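Local structure of archaeal actin homolog (Thermoplasma acidophilum, 2FSJ) at residues Val204-Leu209 and Glu217-Leu222; Tyr191-Asp196 and Asp295-Leu300. The protein polymerizes into bundles of helical filaments in a reaction that requires nucleoside triphosphate and runs optimally with ATP. One frame throughout, in Å; residues are numbered along the deposited sequence.

Contact 1 of 2, residues Val204-Leu209 and Glu217-Leu222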
ATOM      1  N   VAL A 204       2.565  -5.038 -11.226  1.00 11.59           N
ATOM      2  CA  VAL A 204       1.636  -5.549 -12.225  1.00 11.76           C
ATOM      3  C   VAL A 204       1.483  -7.033 -11.976  1.00 11.58           C
ATOM      4  O   VAL A 204       2.455  -7.803 -12.085  1.00 10.46           O
ATOM      5  CB  VAL A 204       2.123  -5.283 -13.626  1.00 10.64           C
ATOM      6  CG1 VAL A 204       1.150  -5.881 -14.696  1.00 10.67           C
ATOM      7  CG2 VAL A 204       2.390  -3.751 -13.814  1.00 13.09           C
ATOM      8  N   LEU A 205       0.271  -7.426 -11.630  1.00 11.28           N
ATOM      9  CA  LEU A 205      -0.043  -8.821 -11.403  1.00 11.77           C
ATOM     10  C   LEU A 205      -1.071  -9.291 -12.436  1.00 12.15           C
ATOM     11  O   LEU A 205      -2.202  -8.755 -12.512  1.00 10.82           O
ATOM     12  CB  LEU A 205      -0.549  -9.025  -9.980  1.00 12.89           C
ATOM     13  CG  LEU A 205      -0.817 -10.522  -9.847  1.00 18.67           C
ATOM     14  CD1 LEU A 205       0.204 -11.286  -9.046  1.00 19.21           C
ATOM     15  CD2 LEU A 205      -2.240 -10.877  -9.586  1.00 19.96           C
ATOM     16  N   THR A 206      -0.647 -10.251 -13.257  1.00 11.13           N
ATOM     17  CA  THR A 206      -1.528 -10.890 -14.243  1.00 11.69           C
ATOM     18  C   THR A 206      -2.036 -12.191 -13.648  1.00 11.47           C
ATOM     19  O   THR A 206      -1.272 -12.982 -13.139  1.00 10.82           O
ATOM     20  CB  THR A 206      -0.767 -11.103 -15.559  1.00 10.86           C
ATOM     21  OG1 THR A 206      -0.460  -9.823 -16.113  1.00 12.04           O
ATOM     22  CG2 THR A 206      -1.638 -11.804 -16.635  1.00 11.85           C
ATOM     23  N   ILE A 207      -3.351 -12.328 -13.657  1.00 13.00           N
ATOM     24  CA  ILE A 207      -4.067 -13.463 -13.081  1.00 13.30           C
ATOM     25  C   ILE A 207      -4.922 -14.182 -14.138  1.00 12.86           C
ATOM     26  O   ILE A 207      -5.579 -13.550 -14.948  1.00 11.76           O
ATOM     27  CB  ILE A 207      -4.903 -12.940 -11.876  1.00 14.72           C
ATOM     28  CG1 ILE A 207      -5.205 -14.045 -10.873  1.00 17.21           C
ATOM     29  CG2 ILE A 207      -6.147 -12.186 -12.329  1.00 15.77           C
ATOM     30  CD1 ILE A 207      -5.840 -13.517  -9.538  1.00 19.07           C
ATOM     31  N   ASN A 208      -4.907 -15.507 -14.071  1.00 11.74           N
ATOM     32  CA  ASN A 208      -5.726 -16.348 -14.928  1.00 13.11           C
ATOM     33  C   ASN A 208      -7.099 -16.432 -14.279  1.00 12.89           C
ATOM     34  O   ASN A 208      -7.223 -16.925 -13.171  1.00 12.50           O
ATOM     35  CB  ASN A 208      -5.143 -17.744 -15.069  1.00 12.77           C
ATOM     36  CG  ASN A 208      -5.833 -18.520 -16.184  1.00 16.17           C
ATOM     37  OD1 ASN A 208      -6.933 -18.134 -16.581  1.00 17.24           O
ATOM     38  ND2 ASN A 208      -5.134 -19.488 -16.796  1.00 15.46           N
ATOM     39  N   LEU A 209      -8.101 -15.896 -14.946  1.00 14.75           N
ATOM     40  CA  LEU A 209      -9.431 -15.863 -14.354  1.00 16.64           C
ATOM     41  C   LEU A 209     -10.107 -17.268 -14.289  1.00 16.56           C
ATOM     42  O   LEU A 209     -11.125 -17.429 -13.614  1.00 18.08           O
ATOM     43  CB  LEU A 209     -10.315 -14.821 -15.010  1.00 16.18           C
ATOM     44  CG  LEU A 209      -9.799 -13.362 -14.938  1.00 18.70           C
ATOM     45  CD1 LEU A 209     -10.621 -12.496 -15.834  1.00 21.46           C
ATOM     46  CD2 LEU A 209      -9.813 -12.803 -13.455  1.00 17.68           C
ATOM     47  N   GLU A 217       4.817 -15.400 -15.579  1.00 14.53           N
ATOM     48  CA  GLU A 217       5.552 -14.941 -16.733  1.00 15.44           C
ATOM     49  C   GLU A 217       5.115 -13.539 -17.145  1.00 15.48           C
ATOM     50  O   GLU A 217       5.805 -12.872 -17.921  1.00 14.62           O
ATOM     51  CB  GLU A 217       5.327 -15.918 -17.912  1.00 17.76           C
ATOM     52  CG  GLU A 217       5.886 -17.290 -17.655  1.00 22.05           C
ATOM     53  CD  GLU A 217       4.938 -18.210 -16.896  1.00 26.32           C
ATOM     54  OE1 GLU A 217       3.843 -17.769 -16.538  1.00 21.09           O
ATOM     55  OE2 GLU A 217       5.316 -19.391 -16.636  1.00 32.28           O
ATOM     56  N   LEU A 218       3.922 -13.127 -16.687  1.00 14.91           N
ATOM     57  CA  LEU A 218       3.261 -11.899 -17.131  1.00 14.73           C
ATOM     58  C   LEU A 218       3.075 -10.945 -15.950  1.00 13.75           C
ATOM     59  O   LEU A 218       2.287 -10.028 -16.042  1.00 11.73           O
ATOM     60  CB  LEU A 218       1.887 -12.214 -17.754  1.00 15.37           C
ATOM     61  CG  LEU A 218       1.920 -13.063 -19.047  1.00 15.48           C
ATOM     62  CD1 LEU A 218       0.523 -13.222 -19.605  1.00 16.11           C
ATOM     63  CD2 LEU A 218       2.860 -12.499 -20.081  1.00 14.56           C
ATOM     64  N   SER A 219       3.824 -11.174 -14.868  1.00 12.84           N
ATOM     65  CA  SER A 219       3.692 -10.391 -13.648  1.00 12.31           C
ATOM     66  C   SER A 219       5.068  -9.844 -13.330  1.00 12.36           C
ATOM     67  O   SER A 219       6.066 -10.515 -13.510  1.00 12.56           O
ATOM     68  CB  SER A 219       3.144 -11.260 -12.488  1.00 12.91           C
ATOM     69  OG  SER A 219       1.852 -11.777 -12.818  1.00 12.33           O
ATOM     70  N   PHE A 220       5.140  -8.622 -12.848  1.00 13.39           N
ATOM     71  CA  PHE A 220       6.436  -7.926 -12.777  1.00 14.25           C
ATOM     72  C   PHE A 220       6.283  -6.609 -12.020  1.00 14.98           C
ATOM     73  O   PHE A 220       5.155  -6.171 -11.776  1.00 13.00           O
ATOM     74  CB  PHE A 220       6.988  -7.653 -14.202  1.00 14.47           C
ATOM     75  CG  PHE A 220       5.995  -6.970 -15.128  1.00 16.04           C
ATOM     76  CD1 PHE A 220       5.914  -5.589 -15.218  1.00 16.85           C
ATOM     77  CD2 PHE A 220       5.159  -7.721 -15.937  1.00 16.58           C
ATOM     78  CE1 PHE A 220       4.986  -5.001 -16.080  1.00 16.54           C
ATOM     79  CE2 PHE A 220       4.255  -7.128 -16.769  1.00 17.74           C
ATOM     80  CZ  PHE A 220       4.144  -5.795 -16.827  1.00 14.84           C
ATOM     81  N   SER A 221       7.402  -5.976 -11.676  1.00 15.55           N
ATOM     82  CA  SER A 221       7.416  -4.760 -10.849  1.00 17.94           C
ATOM     83  C   SER A 221       8.220  -3.747 -11.595  1.00 20.39           C
ATOM     84  O   SER A 221       9.366  -4.047 -11.960  1.00 20.50           O
ATOM     85  CB  SER A 221       8.086  -5.003  -9.492  1.00 18.87           C
ATOM     86  OG  SER A 221       8.088  -3.794  -8.689  1.00 21.48           O
ATOM     87  N   LEU A 222       7.612  -2.588 -11.884  1.00 20.65           N
ATOM     88  CA  LEU A 222       8.283  -1.520 -12.606  1.00 21.01           C
ATOM     89  C   LEU A 222       8.803  -0.520 -11.578  1.00 20.44           C
ATOM     90  O   LEU A 222       8.103  -0.148 -10.653  1.00 21.27           O
ATOM     91  CB  LEU A 222       7.311  -0.834 -13.558  1.00 21.78           C
ATOM     92  CG  LEU A 222       6.651  -1.688 -14.640  1.00 21.31           C
ATOM     93  CD1 LEU A 222       5.586  -0.871 -15.385  1.00 22.35           C
ATOM     94  CD2 LEU A 222       7.703  -2.265 -15.584  1.00 23.31           C
TER

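Contact 2 of 2, residues Tyr191-Asp196 and Asp295-Leu300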
ATOM      1  N   TYR A 191      -7.497 -13.190 -18.894  1.00 16.75           N
ATOM      2  CA  TYR A 191      -6.614 -12.698 -17.851  1.00 16.31           C
ATOM      3  C   TYR A 191      -7.180 -11.415 -17.230  1.00 15.31           C
ATOM      4  O   TYR A 191      -7.841 -10.618 -17.892  1.00 15.45           O
ATOM      5  CB  TYR A 191      -5.196 -12.395 -18.413  1.00 16.13           C
ATOM      6  CG  TYR A 191      -4.371 -13.596 -18.871  1.00 18.23           C
ATOM      7  CD1 TYR A 191      -4.610 -14.867 -18.376  1.00 22.63           C
ATOM      8  CD2 TYR A 191      -3.367 -13.462 -19.806  1.00 24.60           C
ATOM      9  CE1 TYR A 191      -3.885 -15.946 -18.777  1.00 21.80           C
ATOM     10  CE2 TYR A 191      -2.596 -14.579 -20.215  1.00 24.00           C
ATOM     11  CZ  TYR A 191      -2.881 -15.804 -19.697  1.00 23.58           C
ATOM     12  OH  TYR A 191      -2.182 -16.923 -20.038  1.00 22.56           O
ATOM     13  N   GLY A 192      -6.961 -11.265 -15.932  1.00 15.56           N
ATOM     14  CA  GLY A 192      -7.105 -10.001 -15.223  1.00 14.95           C
ATOM     15  C   GLY A 192      -5.698  -9.423 -15.072  1.00 14.19           C
ATOM     16  O   GLY A 192      -4.773 -10.124 -14.725  1.00 13.31           O
ATOM     17  N   VAL A 193      -5.553  -8.134 -15.274  1.00 12.79           N
ATOM     18  CA  VAL A 193      -4.302  -7.452 -15.061  1.00 12.35           C
ATOM     19  C   VAL A 193      -4.520  -6.354 -14.026  1.00 11.73           C
ATOM     20  O   VAL A 193      -5.263  -5.379 -14.248  1.00 10.70           O
ATOM     21  CB  VAL A 193      -3.674  -6.892 -16.394  1.00 11.65           C
ATOM     22  CG1 VAL A 193      -2.330  -6.207 -16.086  1.00 12.50           C
ATOM     23  CG2 VAL A 193      -3.463  -7.988 -17.399  1.00 14.00           C
ATOM     24  N   VAL A 194      -3.872  -6.514 -12.876  1.00 10.45           N
ATOM     25  CA  VAL A 194      -3.973  -5.563 -11.779  1.00 11.47           C
ATOM     26  C   VAL A 194      -2.744  -4.674 -11.812  1.00 11.59           C
ATOM     27  O   VAL A 194      -1.627  -5.183 -11.741  1.00 11.30           O
ATOM     28  CB  VAL A 194      -4.030  -6.283 -10.392  1.00 10.99           C
ATOM     29  CG1 VAL A 194      -4.096  -5.252  -9.272  1.00 13.24           C
ATOM     30  CG2 VAL A 194      -5.300  -7.230 -10.334  1.00 13.92           C
ATOM     31  N   ILE A 195      -2.956  -3.370 -11.962  1.00 12.06           N
ATOM     32  CA  ILE A 195      -1.892  -2.385 -12.122  1.00 12.28           C
ATOM     33  C   ILE A 195      -1.914  -1.477 -10.881  1.00 13.41           C
ATOM     34  O   ILE A 195      -2.829  -0.665 -10.696  1.00 14.39           O
ATOM     35  CB  ILE A 195      -2.104  -1.588 -13.416  1.00 12.84           C
ATOM     36  CG1 ILE A 195      -2.138  -2.524 -14.635  1.00 13.18           C
ATOM     37  CG2 ILE A 195      -0.988  -0.537 -13.571  1.00 14.72           C
ATOM     38  CD1 ILE A 195      -2.740  -1.889 -15.876  1.00 15.08           C
ATOM     39  N   ASP A 196      -0.955  -1.674  -9.982  1.00 12.94           N
ATOM     40  CA  ASP A 196      -0.937  -0.985  -8.678  1.00 14.16           C
ATOM     41  C   ASP A 196       0.130   0.102  -8.698  1.00 14.13           C
ATOM     42  O   ASP A 196       1.305  -0.192  -8.601  1.00 13.56           O
ATOM     43  CB  ASP A 196      -0.612  -2.030  -7.643  1.00 14.20           C
ATOM     44  CG  ASP A 196      -0.795  -1.559  -6.222  1.00 19.88           C
ATOM     45  OD1 ASP A 196      -0.902  -0.340  -5.964  1.00 26.11           O
ATOM     46  OD2 ASP A 196      -0.830  -2.395  -5.290  1.00 24.21           O
ATOM     47  N   ASP A 295      -4.111  -9.919 -25.867  1.00 25.96           N
ATOM     48  CA  ASP A 295      -5.352 -10.370 -26.512  1.00 27.04           C
ATOM     49  C   ASP A 295      -6.162 -11.296 -25.619  1.00 26.72           C
ATOM     50  O   ASP A 295      -7.303 -11.566 -25.914  1.00 27.04           O
ATOM     51  CB  ASP A 295      -5.033 -11.100 -27.815  1.00 27.97           C
ATOM     52  CG  ASP A 295      -4.330 -10.206 -28.841  1.00 29.58           C
ATOM     53  OD1 ASP A 295      -4.540  -8.983 -28.863  1.00 32.48           O
ATOM     54  OD2 ASP A 295      -3.537 -10.674 -29.675  1.00 38.11           O
ATOM     55  N   ARG A 296      -5.557 -11.809 -24.560  1.00 25.94           N
ATOM     56  CA  ARG A 296      -6.287 -12.603 -23.562  1.00 25.79           C
ATOM     57  C   ARG A 296      -6.845 -11.772 -22.428  1.00 23.71           C
ATOM     58  O   ARG A 296      -7.590 -12.309 -21.606  1.00 23.96           O
ATOM     59  CB  ARG A 296      -5.359 -13.640 -22.934  1.00 26.62           C
ATOM     60  CG  ARG A 296      -4.832 -14.636 -23.934  1.00 30.56           C
ATOM     61  CD  ARG A 296      -4.065 -15.776 -23.308  1.00 34.83           C
ATOM     62  NE  ARG A 296      -3.948 -16.869 -24.266  1.00 39.83           N
ATOM     63  CZ  ARG A 296      -3.004 -17.788 -24.260  1.00 41.80           C
ATOM     64  NH1 ARG A 296      -2.054 -17.794 -23.322  1.00 43.56           N
ATOM     65  NH2 ARG A 296      -3.005 -18.713 -25.214  1.00 42.36           N
ATOM     66  N   VAL A 297      -6.492 -10.481 -22.366  1.00 21.51           N
ATOM     67  CA  VAL A 297      -6.930  -9.628 -21.256  1.00 20.71           C
ATOM     68  C   VAL A 297      -8.394  -9.297 -21.393  1.00 21.07           C
ATOM     69  O   VAL A 297      -8.793  -8.695 -22.393  1.00 20.36           O
ATOM     70  CB  VAL A 297      -6.126  -8.298 -21.167  1.00 20.61           C
ATOM     71  CG1 VAL A 297      -6.676  -7.394 -20.048  1.00 20.81           C
ATOM     72  CG2 VAL A 297      -4.648  -8.596 -20.918  1.00 20.93           C
ATOM     73  N   THR A 298      -9.194  -9.665 -20.382  1.00 20.38           N
ATOM     74  CA  THR A 298     -10.613  -9.260 -20.301  1.00 20.54           C
ATOM     75  C   THR A 298     -10.928  -8.251 -19.206  1.00 19.10           C
ATOM     76  O   THR A 298     -11.981  -7.687 -19.210  1.00 19.05           O
ATOM     77  CB  THR A 298     -11.500 -10.491 -20.090  1.00 21.31           C
ATOM     78  OG1 THR A 298     -11.050 -11.219 -18.935  1.00 23.48           O
ATOM     79  CG2 THR A 298     -11.331 -11.495 -21.239  1.00 22.67           C
ATOM     80  N   SER A 299     -10.040  -8.050 -18.237  1.00 18.16           N
ATOM     81  CA  SER A 299     -10.241  -7.046 -17.212  1.00 18.34           C
ATOM     82  C   SER A 299      -8.924  -6.387 -16.863  1.00 17.50           C
ATOM     83  O   SER A 299      -7.945  -7.092 -16.618  1.00 16.75           O
ATOM     84  CB  SER A 299     -10.838  -7.637 -15.923  1.00 18.88           C
ATOM     85  OG  SER A 299     -11.843  -8.581 -16.152  1.00 23.35           O
ATOM     86  N   LEU A 300      -8.913  -5.053 -16.894  1.00 16.89           N
ATOM     87  CA  LEU A 300      -7.778  -4.208 -16.476  1.00 17.80           C
ATOM     88  C   LEU A 300      -8.196  -3.513 -15.190  1.00 16.90           C
ATOM     89  O   LEU A 300      -9.234  -2.839 -15.177  1.00 17.55           O
ATOM     90  CB  LEU A 300      -7.466  -3.127 -17.516  1.00 18.11           C
ATOM     91  CG  LEU A 300      -6.623  -3.438 -18.750  1.00 22.56           C
ATOM     92  CD1 LEU A 300      -6.666  -2.253 -19.740  1.00 23.40           C
ATOM     93  CD2 LEU A 300      -5.181  -3.812 -18.431  1.00 24.09           C
TER

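Contact 1 of 2, residues Val204-Leu209 and Glu217-Leu222
Val204 lies over one face of the Phe220 ring, the two side chains running alongside each other in the same direction. The evidence is a CH-pi contact: Val204 CB stands 3.9 Å from the ring centroid, 18° off the normal and displaced toward the rim, while CG1 and CG2 reach CZ and CE1. Phe220 achieves this with CG set between its backbone N and carbonyl carbon (chi1 51°). Their backbones form an antiparallel hydrogen-bonded pair, Val204 N to Phe220 O and Phe220 N to Val204 O, both 2.9 Å.

Two residues along strand 202-208, side-chain hydroxyls bridge the strands. Ser219 OG accepts the N-H of Thr206 at 3.0 Å and is also hydrogen-bonded to Val215 O. Thr206 OG1 donates to Leu218 O at 2.8 Å, from 42° out of the carbonyl plane, and Thr206 CG2 packs obliquely on Leu218 CB at 3.7 Å. A valine here would probably leave Leu218 O without its hydroxyl donor. The chemistry implies a hairpin of regular backbone pairing at Val204 and Phe220, with the hydroxyls of Thr206 and Ser219 bridging the irregular stretch before Phe220, where Thr206 also pairs through its backbone with Val215.

Contact 2 of 2, residues Tyr191-Asp196 and Asp295-Leu300
Tyr191 O is gripped by several donors from two successive residues of strand 297-303: Thr298 N at 3.0 Å, lying in the carbonyl plane, and two weaker ones, Ser299 N and Thr298 OG1, each at 3.4 Å. A beta bulge is evident from the register: Tyr191 pairs with Val297, but Gly192 pairs with Ser299, a shift of one residue, and the shared carbonyl accompanies it. After this the parallel ladder continues with Val193 N bonded to Ser299 O at 2.9 Å.

At the start of the ladder Tyr191 N donates to Arg296 O, and the two side chains run alongside each other in the same direction. Arg296 CB lies 4.2 Å from the Tyr191 ring centroid, off-centre at 29° from the normal, and CD comes to 3.6 Å from CE2. The Arg296 chain is extended from CG to NE, which carries the guanidinium past the ring to the phenol end; its plane stands 87° from that of the ring. There NH1 makes a weak bond to Tyr191 OH, whereas its salt bridge is to Glu293.

Farther along, the side chains that meet are apolar. Val193 CG2 meets Val297 CG2 at 3.8 Å with the side chains nearly perpendicular, and Leu300 CD2 touches both Val193 CB and Ile195 CD1.

Strand 297-303 is an outermost strand of this four-stranded sheet, while strand 191-197 has strand 202-208 as its other neighbour; Val193 packs there on Val204 and Thr206, which in turn touch Ile286 and Leu290 of helix 268-290, and Tyr191 reaches Leu218 on strand 213-222.

In the fold
From the N terminus, the chain first builds the seven-stranded sheet, then enters the second sheet along strand 191-197. Strand 202-208 follows directly and pairs antiparallel with it: Leu205 O lies 2.8 Å from Val194 N. Contact 1 then joins it to strand 213-222, completing a hairpin; seven residues separate its two segments. Helices 226-241, 247-253 and 268-290 come next, and contact 2 closes a loop of 98 residues counted from Asp196, bringing strand 297-303 beside strand 191-197. Contact 1 therefore falls wholly within the longer loop of contact 2, without crossing it. Together they set the order 213-222, 202-208, 191-197, 297-303, consistent with an actin-like domain; their centres are 8 Å apart.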